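Local coordinates for protein single-stranded-DNA-specific exonuclease RecJ (Thermus thermophilus, PDB 2ZXR) that degrades single-stranded DNA from the 5' end towards the 3' end with the help of divalent metal ions, at residues 208-211 and 212-215; 267-270 and 271-275; 284-287 and 288-292; 298-301 and 302-306. One frame throughout, in Å; residues are numbered along the deposited sequence.

In the fold
From the N terminus, the chain first meets contact 1 (208-211 with 212-215), where a 3-10 turn leads into helix 211-220. Contact 2 (267-270 with 271-275) is a stretch of helix 261-277, contact 3 (284-287 with 288-292) the end of helix 281-289, and contact 4 (298-301 with 302-306) a stretch within helix 293-321. All four are local and follow in series; none nests in or crosses another, and none closes a long loop. The last three pack together: Ile272 and Ala275 on Ala284, Leu287 on Val300 and Leu303, Arg271 beside His304. Leu213 reaches Leu288, joining contact 1 to contact 3.

Contact 1 of 4, residues 208-211 and 212-215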
ATOM      1  N   LEU A 208      22.689  -7.167  14.793  1.00 21.62           N
ATOM      2  CA  LEU A 208      21.261  -6.929  14.917  1.00 22.14           C
ATOM      3  C   LEU A 208      20.849  -5.653  15.663  1.00 21.69           C
ATOM      4  O   LEU A 208      19.763  -5.130  15.412  1.00 20.89           O
ATOM      5  CB  LEU A 208      20.569  -8.158  15.544  1.00 21.73           C
ATOM      6  CG  LEU A 208      20.771  -9.474  14.772  1.00 22.58           C
ATOM      7  CD1 LEU A 208      19.852 -10.546  15.321  1.00 23.12           C
ATOM      8  CD2 LEU A 208      20.459  -9.262  13.301  1.00 22.29           C
ATOM      9  N   GLU A 209      21.690  -5.147  16.561  1.00 20.08           N
ATOM     10  CA  GLU A 209      21.331  -3.928  17.269  1.00 20.94           C
ATOM     11  C   GLU A 209      21.271  -2.714  16.312  1.00 19.10           C
ATOM     12  O   GLU A 209      20.807  -1.656  16.696  1.00 19.64           O
ATOM     13  CB  GLU A 209      22.288  -3.669  18.459  1.00 23.28           C
ATOM     14  CG  GLU A 209      23.678  -3.193  18.078  1.00 27.42           C
ATOM     15  CD  GLU A 209      24.636  -3.058  19.263  1.00 31.00           C
ATOM     16  OE1 GLU A 209      24.214  -2.558  20.334  1.00 32.44           O
ATOM     17  OE2 GLU A 209      25.839  -3.432  19.111  1.00 33.13           O
ATOM     18  N   TYR A 210      21.685  -2.888  15.053  1.00 19.77           N
ATOM     19  CA  TYR A 210      21.657  -1.801  14.054  1.00 19.22           C
ATOM     20  C   TYR A 210      20.439  -1.926  13.144  1.00 19.44           C
ATOM     21  O   TYR A 210      20.241  -1.120  12.212  1.00 19.64           O
ATOM     22  CB  TYR A 210      22.923  -1.852  13.188  1.00 18.79           C
ATOM     23  CG  TYR A 210      24.171  -1.487  13.939  1.00 18.91           C
ATOM     24  CD1 TYR A 210      24.586  -0.170  14.001  1.00 18.75           C
ATOM     25  CD2 TYR A 210      24.927  -2.466  14.616  1.00 19.53           C
ATOM     26  CE1 TYR A 210      25.723   0.196  14.711  1.00 20.39           C
ATOM     27  CE2 TYR A 210      26.073  -2.114  15.335  1.00 20.04           C
ATOM     28  CZ  TYR A 210      26.465  -0.775  15.375  1.00 20.29           C
ATOM     29  OH  TYR A 210      27.574  -0.373  16.078  1.00 22.88           O
ATOM     30  N   ALA A 211      19.612  -2.935  13.403  1.00 18.79           N
ATOM     31  CA  ALA A 211      18.456  -3.145  12.549  1.00 17.09           C
ATOM     32  C   ALA A 211      17.354  -2.089  12.738  1.00 17.09           C
ATOM     33  O   ALA A 211      16.562  -1.888  11.827  1.00 16.75           O
ATOM     34  CB  ALA A 211      17.903  -4.541  12.755  1.00 16.30           C
ATOM     35  N   ASP A 212      17.279  -1.436  13.906  1.00 16.89           N
ATOM     36  CA  ASP A 212      16.259  -0.394  14.104  1.00 16.71           C
ATOM     37  C   ASP A 212      16.598   0.789  13.193  1.00 16.89           C
ATOM     38  O   ASP A 212      15.711   1.313  12.492  1.00 16.85           O
ATOM     39  CB  ASP A 212      16.130   0.052  15.577  1.00 16.93           C
ATOM     40  CG  ASP A 212      17.472   0.281  16.273  1.00 18.60           C
ATOM     41  OD1 ASP A 212      17.451   0.505  17.524  1.00 17.83           O
ATOM     42  OD2 ASP A 212      18.532   0.243  15.593  1.00 16.96           O
ATOM     43  N   LEU A 213      17.869   1.193  13.172  1.00 14.86           N
ATOM     44  CA  LEU A 213      18.287   2.278  12.278  1.00 15.57           C
ATOM     45  C   LEU A 213      18.005   1.888  10.826  1.00 15.59           C
ATOM     46  O   LEU A 213      17.508   2.688  10.050  1.00 16.36           O
ATOM     47  CB  LEU A 213      19.804   2.545  12.381  1.00 14.78           C
ATOM     48  CG  LEU A 213      20.330   3.127  13.690  1.00 16.06           C
ATOM     49  CD1 LEU A 213      21.868   3.110  13.713  1.00 14.67           C
ATOM     50  CD2 LEU A 213      19.786   4.559  13.824  1.00 16.02           C
ATOM     51  N   ALA A 214      18.357   0.653  10.470  1.00 15.79           N
ATOM     52  CA  ALA A 214      18.179   0.163   9.102  1.00 16.18           C
ATOM     53  C   ALA A 214      16.700   0.115   8.684  1.00 15.99           C
ATOM     54  O   ALA A 214      16.365   0.423   7.534  1.00 14.30           O
ATOM     55  CB  ALA A 214      18.828  -1.252   8.954  1.00 15.65           C
ATOM     56  N   ALA A 215      15.837  -0.297   9.612  1.00 15.11           N
ATOM     57  CA  ALA A 215      14.385  -0.362   9.370  1.00 16.62           C
ATOM     58  C   ALA A 215      13.814   1.046   9.141  1.00 16.52           C
ATOM     59  O   ALA A 215      12.974   1.251   8.256  1.00 16.99           O
ATOM     60  CB  ALA A 215      13.659  -1.027  10.574  1.00 14.63           C
TER
HETATM   61  O   HOH W   1      19.312  -0.949  18.786  1.00 12.74           O
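The start of helix 211-220 in the DHH region, where a 3-10 turn runs into the first alpha-helical turn, brings Tyr210 and Ala211 against Ala214 and Ala215. Ala214 N donates to Tyr210 O at 3.1 Å, and the next bond, Ala215 N to Ala211 O, is shorter at 2.8 Å. Asp212 turns its side chain back towards the preceding 3-10 turn: CG sits between its own backbone N and carbonyl carbon (chi1 45°), which brings OD2 close to the neighbouring Leu213 N. That N donates to OD2 at 2.7 Å, a bent bond (N-H...O 133°) that reaches the carboxylate on its anti side and 32° out of plane. A water joins the two segments by donating to Glu209 O at 2.7 Å and to Asp212 OD1. Beyond the turn, Ser243 is hydrogen-bonded to OD1, while Trp245 NE1 makes a weak bond to OD2. On another side of the turn, Leu213 CD1 approaches the Tyr210 ring obliquely, 4.3 Å from CD1 of the tyrosine; Phe192 and Arg94 also touch the tyrosine side chain, and the ring of Trp245 meets its ring. Both carboxylate oxygens of the buried Asp212 thus have donors, and the bonds fix its rotation. Leu213 N, the water, Ser243 and Trp245 would be expected to stabilise its negative charge, offsetting the nearby acceptor Glu209 O.

Contact 2 of 4, residues 267-270 and 271-275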
ATOM      1  N   ARG A 267       5.640   9.726  11.393  1.00 20.78           N
ATOM      2  CA  ARG A 267       6.065  10.547  12.530  1.00 21.28           C
ATOM      3  C   ARG A 267       7.561  10.642  12.743  1.00 19.86           C
ATOM      4  O   ARG A 267       8.100  11.726  12.996  1.00 20.46           O
ATOM      5  CB  ARG A 267       5.377  10.045  13.808  1.00 23.02           C
ATOM      6  CG  ARG A 267       3.861  10.164  13.702  1.00 26.06           C
ATOM      7  CD  ARG A 267       3.098   9.615  14.907  1.00 29.34           C
ATOM      8  NE  ARG A 267       1.737  10.146  14.849  1.00 32.32           N
ATOM      9  CZ  ARG A 267       0.654   9.513  15.277  1.00 34.10           C
ATOM     10  NH1 ARG A 267       0.749   8.291  15.810  1.00 34.97           N
ATOM     11  NH2 ARG A 267      -0.527  10.111  15.174  1.00 34.34           N
ATOM     12  N   ILE A 268       8.246   9.525  12.618  1.00 19.04           N
ATOM     13  CA  ILE A 268       9.674   9.539  12.830  1.00 19.34           C
ATOM     14  C   ILE A 268      10.476  10.047  11.631  1.00 19.80           C
ATOM     15  O   ILE A 268      11.220  11.021  11.743  1.00 21.12           O
ATOM     16  CB  ILE A 268      10.162   8.143  13.258  1.00 18.42           C
ATOM     17  CG1 ILE A 268       9.488   7.770  14.590  1.00 19.28           C
ATOM     18  CG2 ILE A 268      11.682   8.127  13.392  1.00 16.83           C
ATOM     19  CD1 ILE A 268       9.918   6.406  15.179  1.00 20.37           C
ATOM     20  N   ALA A 269      10.319   9.407  10.486  1.00 20.11           N
ATOM     21  CA  ALA A 269      11.072   9.807   9.318  1.00 21.06           C
ATOM     22  C   ALA A 269      10.851  11.262   8.908  1.00 20.58           C
ATOM     23  O   ALA A 269      11.794  11.934   8.514  1.00 21.57           O
ATOM     24  CB  ALA A 269      10.765   8.875   8.151  1.00 20.86           C
ATOM     25  N   PRO A 270       9.600  11.755   8.954  1.00 21.70           N
ATOM     26  CA  PRO A 270       9.400  13.157   8.563  1.00 22.05           C
ATOM     27  C   PRO A 270      10.203  14.135   9.415  1.00 22.62           C
ATOM     28  O   PRO A 270      10.650  15.168   8.902  1.00 23.56           O
ATOM     29  CB  PRO A 270       7.891  13.354   8.713  1.00 21.63           C
ATOM     30  CG  PRO A 270       7.369  11.988   8.341  1.00 23.28           C
ATOM     31  CD  PRO A 270       8.308  11.067   9.110  1.00 21.15           C
ATOM     32  N   ARG A 271      10.385  13.841  10.703  1.00 22.79           N
ATOM     33  CA  ARG A 271      11.162  14.750  11.567  1.00 23.59           C
ATOM     34  C   ARG A 271      12.627  14.783  11.111  1.00 22.85           C
ATOM     35  O   ARG A 271      13.266  15.837  11.055  1.00 20.68           O
ATOM     36  CB  ARG A 271      11.143  14.303  13.018  1.00 25.93           C
ATOM     37  CG  ARG A 271      10.197  15.044  13.907  1.00 29.98           C
ATOM     38  CD  ARG A 271       8.807  14.507  13.798  1.00 32.57           C
ATOM     39  NE  ARG A 271       7.942  15.051  14.841  1.00 33.96           N
ATOM     40  CZ  ARG A 271       6.643  14.796  14.920  1.00 33.20           C
ATOM     41  NH1 ARG A 271       6.076  14.004  14.034  1.00 33.08           N
ATOM     42  NH2 ARG A 271       5.905  15.369  15.849  1.00 34.14           N
ATOM     43  N   ILE A 272      13.147  13.605  10.798  1.00 20.68           N
ATOM     44  CA  ILE A 272      14.505  13.477  10.338  1.00 20.56           C
ATOM     45  C   ILE A 272      14.641  14.143   8.965  1.00 21.28           C
ATOM     46  O   ILE A 272      15.606  14.881   8.716  1.00 20.44           O
ATOM     47  CB  ILE A 272      14.894  11.968  10.210  1.00 20.92           C
ATOM     48  CG1 ILE A 272      14.934  11.324  11.597  1.00 20.08           C
ATOM     49  CG2 ILE A 272      16.231  11.834   9.495  1.00 19.09           C
ATOM     50  CD1 ILE A 272      15.185   9.826  11.586  1.00 21.54           C
ATOM     51  N   ASN A 273      13.671  13.900   8.072  1.00 20.55           N
ATOM     52  CA  ASN A 273      13.764  14.478   6.732  1.00 21.45           C
ATOM     53  C   ASN A 273      13.673  15.989   6.729  1.00 22.08           C
ATOM     54  O   ASN A 273      14.301  16.635   5.902  1.00 22.75           O
ATOM     55  CB  ASN A 273      12.687  13.916   5.778  1.00 20.85           C
ATOM     56  CG  ASN A 273      12.939  12.462   5.395  1.00 20.78           C
ATOM     57  OD1 ASN A 273      14.085  12.009   5.341  1.00 22.63           O
ATOM     58  ND2 ASN A 273      11.876  11.735   5.113  1.00 18.27           N
ATOM     59  N   ALA A 274      12.888  16.546   7.643  1.00 21.93           N
ATOM     60  CA  ALA A 274      12.719  17.994   7.718  1.00 23.14           C
ATOM     61  C   ALA A 274      14.035  18.686   8.012  1.00 23.97           C
ATOM     62  O   ALA A 274      14.284  19.772   7.504  1.00 22.70           O
ATOM     63  CB  ALA A 274      11.693  18.363   8.800  1.00 20.24           C
ATOM     64  N   ALA A 275      14.864  18.062   8.850  1.00 25.20           N
ATOM     65  CA  ALA A 275      16.156  18.642   9.222  1.00 26.36           C
ATOM     66  C   ALA A 275      16.994  18.784   7.975  1.00 27.47           C
ATOM     67  O   ALA A 275      17.608  19.825   7.717  1.00 27.59           O
ATOM     68  CB  ALA A 275      16.886  17.741  10.237  1.00 25.91           C
TER
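Ala269 O receives the shortest sound polar bond of this stretch of helix 261-277, from Asn273 N at 2.8 Å and nearly straight. The following bond, Ala274 N to Pro270 O, is 2.9 Å long. One step earlier the helix is slack: Ile268 O takes two weak bonds, from Arg271 N and from Ile272 N. The kink lies at Pro270, whose ring nitrogen has no hydrogen to give the preceding turn. Arg271 folds back along the helix, bent at chi2 (82°), and its NH1 donates to Arg267 O at 3.2 Å. That bond is markedly bent, 138° at the hydrogen, and the acceptor lies 28° out of the guanidinium plane; CD of Arg271 also rests close to the same carbonyl oxygen. His304 of helix 293-321 packs beside this arginine. Among the apolar groups, Ile268 CG2 meets Ile272 CD1 at 4.3 Å, on a side of the helix that Leu251 of helix 246-254 also touches. Asn273 sends its amide towards the metal site, where OD1 accepts from Ala83 N and the side chain touches the manganese ligand Asp82. The Arg271 guanidinium therefore gives a side-chain donor to a carbonyl that the kinked backbone does not serve in the regular i+4 way, while the Asn273 bond to Ala83 ties helix 261-277 to the start of helix 83-98, among the metal-binding aspartates.

Contact 3 of 4, residues 284-287 and 288-292; sequences ALRL and LLTDD
Backbone bonds first: Arg286 O accepts from both Thr290 N at 3.0 Å and Leu289 N at 3.1 Å. The threonine N-H comes nearly end-on to the carbonyl, whereas the leucine N lies well above the carbonyl plane, 70° out of it. Two residues earlier, Leu288 N donates to Ala284 O at 3.2 Å and also makes a weak bond to Leu285 O, which takes a second weak one from Leu289 N. A water extends the chain of bonds past the helix end, donating to Leu287 O and to Thr290 O at 2.6 Å.

Apolar contact is made by Leu285 and Leu289, whose side chains run obliquely past each other with Leu285 CG at 3.8 Å from Leu289 CD1. Leu288 turns to helix 83-98 and touches Ala90; Leu287 turns to Leu299, Val300 and Leu303 of helix 293-321.

The polar side chains meet at Arg286 and Thr290. With CG anti to its backbone nitrogen (chi1 -178°) and a bend at chi2, Arg286 lays one guanidinium face over the threonine, whose CB stands 3.7 Å from that plane, towards its rim. Glu295 holds both residues, through a salt bridge to Arg286 NE and a hydrogen bond with Thr290 OG1. The same OG1 accepts from Asp292 N at 3.0 Å.

The last bond makes an ST turn, and Asp292 follows as N-cap of helix 293-321: together they form a short junction between consecutive helices, one ending as the next begins.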
ATOM      1  N   ALA A 284      20.149  16.055  12.605  1.00 22.16           N
ATOM      2  CA  ALA A 284      19.540  14.721  12.601  1.00 22.06           C
ATOM      3  C   ALA A 284      20.627  13.662  12.757  1.00 21.65           C
ATOM      4  O   ALA A 284      20.494  12.750  13.578  1.00 21.58           O
ATOM      5  CB  ALA A 284      18.741  14.483  11.300  1.00 20.40           C
ATOM      6  N   LEU A 285      21.704  13.789  11.980  1.00 20.90           N
ATOM      7  CA  LEU A 285      22.769  12.812  12.072  1.00 21.31           C
ATOM      8  C   LEU A 285      23.278  12.735  13.510  1.00 21.66           C
ATOM      9  O   LEU A 285      23.409  11.645  14.065  1.00 20.84           O
ATOM     10  CB  LEU A 285      23.926  13.144  11.122  1.00 21.19           C
ATOM     11  CG  LEU A 285      25.103  12.151  11.164  1.00 21.97           C
ATOM     12  CD1 LEU A 285      24.624  10.740  10.833  1.00 21.80           C
ATOM     13  CD2 LEU A 285      26.179  12.578  10.165  1.00 22.16           C
ATOM     14  N   ARG A 286      23.534  13.884  14.124  1.00 21.58           N
ATOM     15  CA  ARG A 286      24.039  13.879  15.500  1.00 22.30           C
ATOM     16  C   ARG A 286      23.053  13.190  16.457  1.00 21.96           C
ATOM     17  O   ARG A 286      23.459  12.489  17.380  1.00 21.42           O
ATOM     18  CB  ARG A 286      24.334  15.327  15.960  1.00 23.34           C
ATOM     19  CG  ARG A 286      24.906  15.486  17.372  1.00 23.74           C
ATOM     20  CD  ARG A 286      26.250  14.729  17.564  1.00 27.44           C
ATOM     21  NE  ARG A 286      26.633  14.725  18.979  1.00 29.41           N
ATOM     22  CZ  ARG A 286      27.541  13.926  19.547  1.00 30.74           C
ATOM     23  NH1 ARG A 286      28.219  13.027  18.838  1.00 30.76           N
ATOM     24  NH2 ARG A 286      27.739  14.001  20.857  1.00 30.21           N
ATOM     25  N   LEU A 287      21.755  13.365  16.226  1.00 21.42           N
ATOM     26  CA  LEU A 287      20.796  12.744  17.103  1.00 21.44           C
ATOM     27  C   LEU A 287      20.994  11.226  17.072  1.00 20.93           C
ATOM     28  O   LEU A 287      20.859  10.563  18.094  1.00 21.70           O
ATOM     29  CB  LEU A 287      19.359  13.101  16.679  1.00 21.20           C
ATOM     30  CG  LEU A 287      18.242  12.339  17.432  1.00 22.39           C
ATOM     31  CD1 LEU A 287      18.149  12.817  18.894  1.00 20.08           C
ATOM     32  CD2 LEU A 287      16.909  12.535  16.722  1.00 21.04           C
ATOM     33  N   LEU A 288      21.340  10.695  15.906  1.00 19.57           N
ATOM     34  CA  LEU A 288      21.512   9.249  15.718  1.00 20.60           C
ATOM     35  C   LEU A 288      22.860   8.697  16.210  1.00 20.41           C
ATOM     36  O   LEU A 288      22.997   7.476  16.423  1.00 19.66           O
ATOM     37  CB  LEU A 288      21.337   8.888  14.223  1.00 18.39           C
ATOM     38  CG  LEU A 288      19.993   9.306  13.611  1.00 19.13           C
ATOM     39  CD1 LEU A 288      19.915   8.896  12.163  1.00 17.46           C
ATOM     40  CD2 LEU A 288      18.872   8.674  14.397  1.00 18.77           C
ATOM     41  N   LEU A 289      23.835   9.587  16.381  1.00 19.63           N
ATOM     42  CA  LEU A 289      25.177   9.201  16.820  1.00 20.16           C
ATOM     43  C   LEU A 289      25.485   9.389  18.315  1.00 21.58           C
ATOM     44  O   LEU A 289      26.377   8.716  18.852  1.00 19.32           O
ATOM     45  CB  LEU A 289      26.223   9.981  16.023  1.00 19.82           C
ATOM     46  CG  LEU A 289      26.302   9.747  14.513  1.00 21.37           C
ATOM     47  CD1 LEU A 289      27.361  10.691  13.868  1.00 19.53           C
ATOM     48  CD2 LEU A 289      26.647   8.284  14.266  1.00 20.20           C
ATOM     49  N   THR A 290      24.750  10.277  18.995  1.00 21.79           N
ATOM     50  CA  THR A 290      25.054  10.525  20.391  1.00 22.63           C
ATOM     51  C   THR A 290      24.547   9.469  21.376  1.00 23.52           C
ATOM     52  O   THR A 290      23.557   8.806  21.134  1.00 23.06           O
ATOM     53  CB  THR A 290      24.554  11.934  20.836  1.00 23.20           C
ATOM     54  OG1 THR A 290      25.031  12.208  22.164  1.00 23.72           O
ATOM     55  CG2 THR A 290      23.005  12.000  20.842  1.00 23.69           C
ATOM     56  N   ASP A 291      25.253   9.324  22.496  1.00 23.89           N
ATOM     57  CA  ASP A 291      24.881   8.372  23.544  1.00 23.50           C
ATOM     58  C   ASP A 291      24.526   9.195  24.784  1.00 23.27           C
ATOM     59  O   ASP A 291      24.218   8.653  25.843  1.00 23.35           O
ATOM     60  CB  ASP A 291      26.061   7.447  23.870  1.00 24.70           C
ATOM     61  CG  ASP A 291      26.393   6.482  22.731  1.00 25.86           C
ATOM     62  OD1 ASP A 291      27.573   6.106  22.627  1.00 27.54           O
ATOM     63  OD2 ASP A 291      25.492   6.077  21.955  1.00 25.39           O
ATOM     64  N   ASP A 292      24.572  10.514  24.639  1.00 22.37           N
ATOM     65  CA  ASP A 292      24.265  11.430  25.742  1.00 22.49           C
ATOM     66  C   ASP A 292      22.767  11.719  25.647  1.00 22.13           C
ATOM     67  O   ASP A 292      22.315  12.388  24.729  1.00 21.55           O
ATOM     68  CB  ASP A 292      25.100  12.709  25.557  1.00 24.46           C
ATOM     69  CG  ASP A 292      24.802  13.790  26.582  1.00 25.72           C
ATOM     70  OD1 ASP A 292      23.729  13.800  27.225  1.00 25.95           O
ATOM     71  OD2 ASP A 292      25.673  14.671  26.719  1.00 29.02           O
TER
HETATM   72  O   HOH W   2      21.629   8.171  19.497  1.00 14.51           O

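Contact 4 of 4, residues 298-301 and 302-306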
ATOM      1  N   ALA A 298      17.629  17.347  23.715  1.00 25.45           N
ATOM      2  CA  ALA A 298      17.660  18.675  23.115  1.00 25.80           C
ATOM      3  C   ALA A 298      17.508  18.592  21.584  1.00 25.80           C
ATOM      4  O   ALA A 298      16.771  19.386  20.992  1.00 26.71           O
ATOM      5  CB  ALA A 298      18.981  19.381  23.466  1.00 24.75           C
ATOM      6  N   LEU A 299      18.204  17.650  20.946  1.00 24.14           N
ATOM      7  CA  LEU A 299      18.125  17.510  19.489  1.00 24.30           C
ATOM      8  C   LEU A 299      16.731  17.094  19.038  1.00 24.16           C
ATOM      9  O   LEU A 299      16.270  17.521  17.990  1.00 23.99           O
ATOM     10  CB  LEU A 299      19.178  16.503  18.970  1.00 23.55           C
ATOM     11  CG  LEU A 299      20.629  17.018  19.071  1.00 24.97           C
ATOM     12  CD1 LEU A 299      21.618  15.862  18.864  1.00 24.14           C
ATOM     13  CD2 LEU A 299      20.870  18.126  18.040  1.00 22.93           C
ATOM     14  N   VAL A 300      16.065  16.242  19.815  1.00 23.99           N
ATOM     15  CA  VAL A 300      14.709  15.838  19.471  1.00 24.22           C
ATOM     16  C   VAL A 300      13.872  17.133  19.463  1.00 24.79           C
ATOM     17  O   VAL A 300      13.073  17.364  18.559  1.00 24.15           O
ATOM     18  CB  VAL A 300      14.156  14.793  20.495  1.00 24.01           C
ATOM     19  CG1 VAL A 300      12.635  14.663  20.363  1.00 21.82           C
ATOM     20  CG2 VAL A 300      14.813  13.408  20.213  1.00 22.22           C
ATOM     21  N   GLY A 301      14.081  17.991  20.456  1.00 25.24           N
ATOM     22  CA  GLY A 301      13.356  19.256  20.484  1.00 26.03           C
ATOM     23  C   GLY A 301      13.636  20.037  19.205  1.00 26.87           C
ATOM     24  O   GLY A 301      12.739  20.617  18.582  1.00 26.72           O
ATOM     25  N   GLU A 302      14.897  20.047  18.794  1.00 27.11           N
ATOM     26  CA  GLU A 302      15.280  20.743  17.568  1.00 28.51           C
ATOM     27  C   GLU A 302      14.580  20.131  16.320  1.00 26.65           C
ATOM     28  O   GLU A 302      14.057  20.853  15.475  1.00 25.44           O
ATOM     29  CB  GLU A 302      16.801  20.675  17.403  1.00 31.79           C
ATOM     30  CG  GLU A 302      17.384  21.703  16.484  1.00 37.87           C
ATOM     31  CD  GLU A 302      17.661  23.015  17.205  1.00 40.95           C
ATOM     32  OE1 GLU A 302      16.719  23.587  17.806  1.00 43.05           O
ATOM     33  OE2 GLU A 302      18.827  23.469  17.178  1.00 42.93           O
ATOM     34  N   LEU A 303      14.586  18.810  16.188  1.00 26.04           N
ATOM     35  CA  LEU A 303      13.919  18.205  15.030  1.00 25.81           C
ATOM     36  C   LEU A 303      12.427  18.566  15.064  1.00 25.05           C
ATOM     37  O   LEU A 303      11.826  18.779  14.013  1.00 24.60           O
ATOM     38  CB  LEU A 303      14.055  16.676  14.995  1.00 25.27           C
ATOM     39  CG  LEU A 303      15.393  15.943  14.830  1.00 27.58           C
ATOM     40  CD1 LEU A 303      15.129  14.609  14.143  1.00 24.35           C
ATOM     41  CD2 LEU A 303      16.391  16.768  14.011  1.00 26.43           C
ATOM     42  N   HIS A 304      11.826  18.628  16.252  1.00 23.86           N
ATOM     43  CA  HIS A 304      10.404  18.996  16.325  1.00 25.52           C
ATOM     44  C   HIS A 304      10.181  20.398  15.766  1.00 25.90           C
ATOM     45  O   HIS A 304       9.192  20.647  15.069  1.00 25.33           O
ATOM     46  CB  HIS A 304       9.893  18.948  17.760  1.00 27.35           C
ATOM     47  CG  HIS A 304       9.717  17.557  18.281  1.00 30.63           C
ATOM     48  ND1 HIS A 304       9.625  17.266  19.630  1.00 33.54           N
ATOM     49  CD2 HIS A 304       9.570  16.380  17.630  1.00 31.26           C
ATOM     50  CE1 HIS A 304       9.418  15.968  19.780  1.00 33.89           C
ATOM     51  NE2 HIS A 304       9.378  15.409  18.580  1.00 32.14           N
ATOM     52  N   ARG A 305      11.121  21.300  16.050  1.00 25.04           N
ATOM     53  CA  ARG A 305      11.021  22.658  15.571  1.00 25.75           C
ATOM     54  C   ARG A 305      11.208  22.729  14.061  1.00 24.60           C
ATOM     55  O   ARG A 305      10.491  23.446  13.372  1.00 24.38           O
ATOM     56  CB  ARG A 305      12.060  23.546  16.249  1.00 28.45           C
ATOM     57  CG  ARG A 305      11.735  25.018  16.059  1.00 32.46           C
ATOM     58  CD  ARG A 305      12.972  25.889  16.107  1.00 36.87           C
ATOM     59  NE  ARG A 305      13.868  25.586  14.998  1.00 38.96           N
ATOM     60  CZ  ARG A 305      15.155  25.322  15.151  1.00 40.05           C
ATOM     61  NH1 ARG A 305      15.671  25.335  16.372  1.00 40.63           N
ATOM     62  NH2 ARG A 305      15.917  25.045  14.096  1.00 39.88           N
ATOM     63  N   LEU A 306      12.177  21.987  13.541  1.00 23.24           N
ATOM     64  CA  LEU A 306      12.408  22.002  12.103  1.00 22.91           C
ATOM     65  C   LEU A 306      11.190  21.435  11.350  1.00 22.74           C
ATOM     66  O   LEU A 306      10.792  21.959  10.302  1.00 21.71           O
ATOM     67  CB  LEU A 306      13.668  21.198  11.759  1.00 21.87           C
ATOM     68  CG  LEU A 306      14.974  21.901  12.143  1.00 23.54           C
ATOM     69  CD1 LEU A 306      16.068  20.866  12.333  1.00 22.05           C
ATOM     70  CD2 LEU A 306      15.356  22.955  11.055  1.00 22.25           C
TER
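Glu302 opens the second half of this stretch of helix 293-321, its N donating to Ala298 O at 3.0 Å. Its CB packs 3.3 Å from Leu299 O, while the rest of the chain, bent at chi2 (85°), leads away from the preceding turn. The carboxylate is shared: OE1 forms a salt bridge with Arg305 NH1 one turn further on, and OE2 forms another with Lys283 of the preceding helix 281-289. Leu303 N gives the shortest backbone bond, 2.8 Å to Leu299 O and almost straight at 163°. Its side chain is buried against Ala275 and Leu251, from two other helices. His304 N donates to Val300 O at 2.9 Å, and the same carbonyl oxygen lies over one face of the imidazole, 3.4 Å above the plane and displaced to the rim. CG of the histidine sits beside its backbone nitrogen (chi1 -73°), which sets the ring alongside Val300 with both side chains pointing the same way; Val300 CG1 comes to 3.5 Å from His304 CE1. Arg305 N donates to Gly301 O at 3.1 Å, and its side chain turns at chi3 to bring NH1 to Glu302. The two flanks of the helix thus differ in chemistry: Val300 and Leu303 enter the packing with neighbouring helices, while Lys283 and Arg305 would be expected to balance the charge of Glu302.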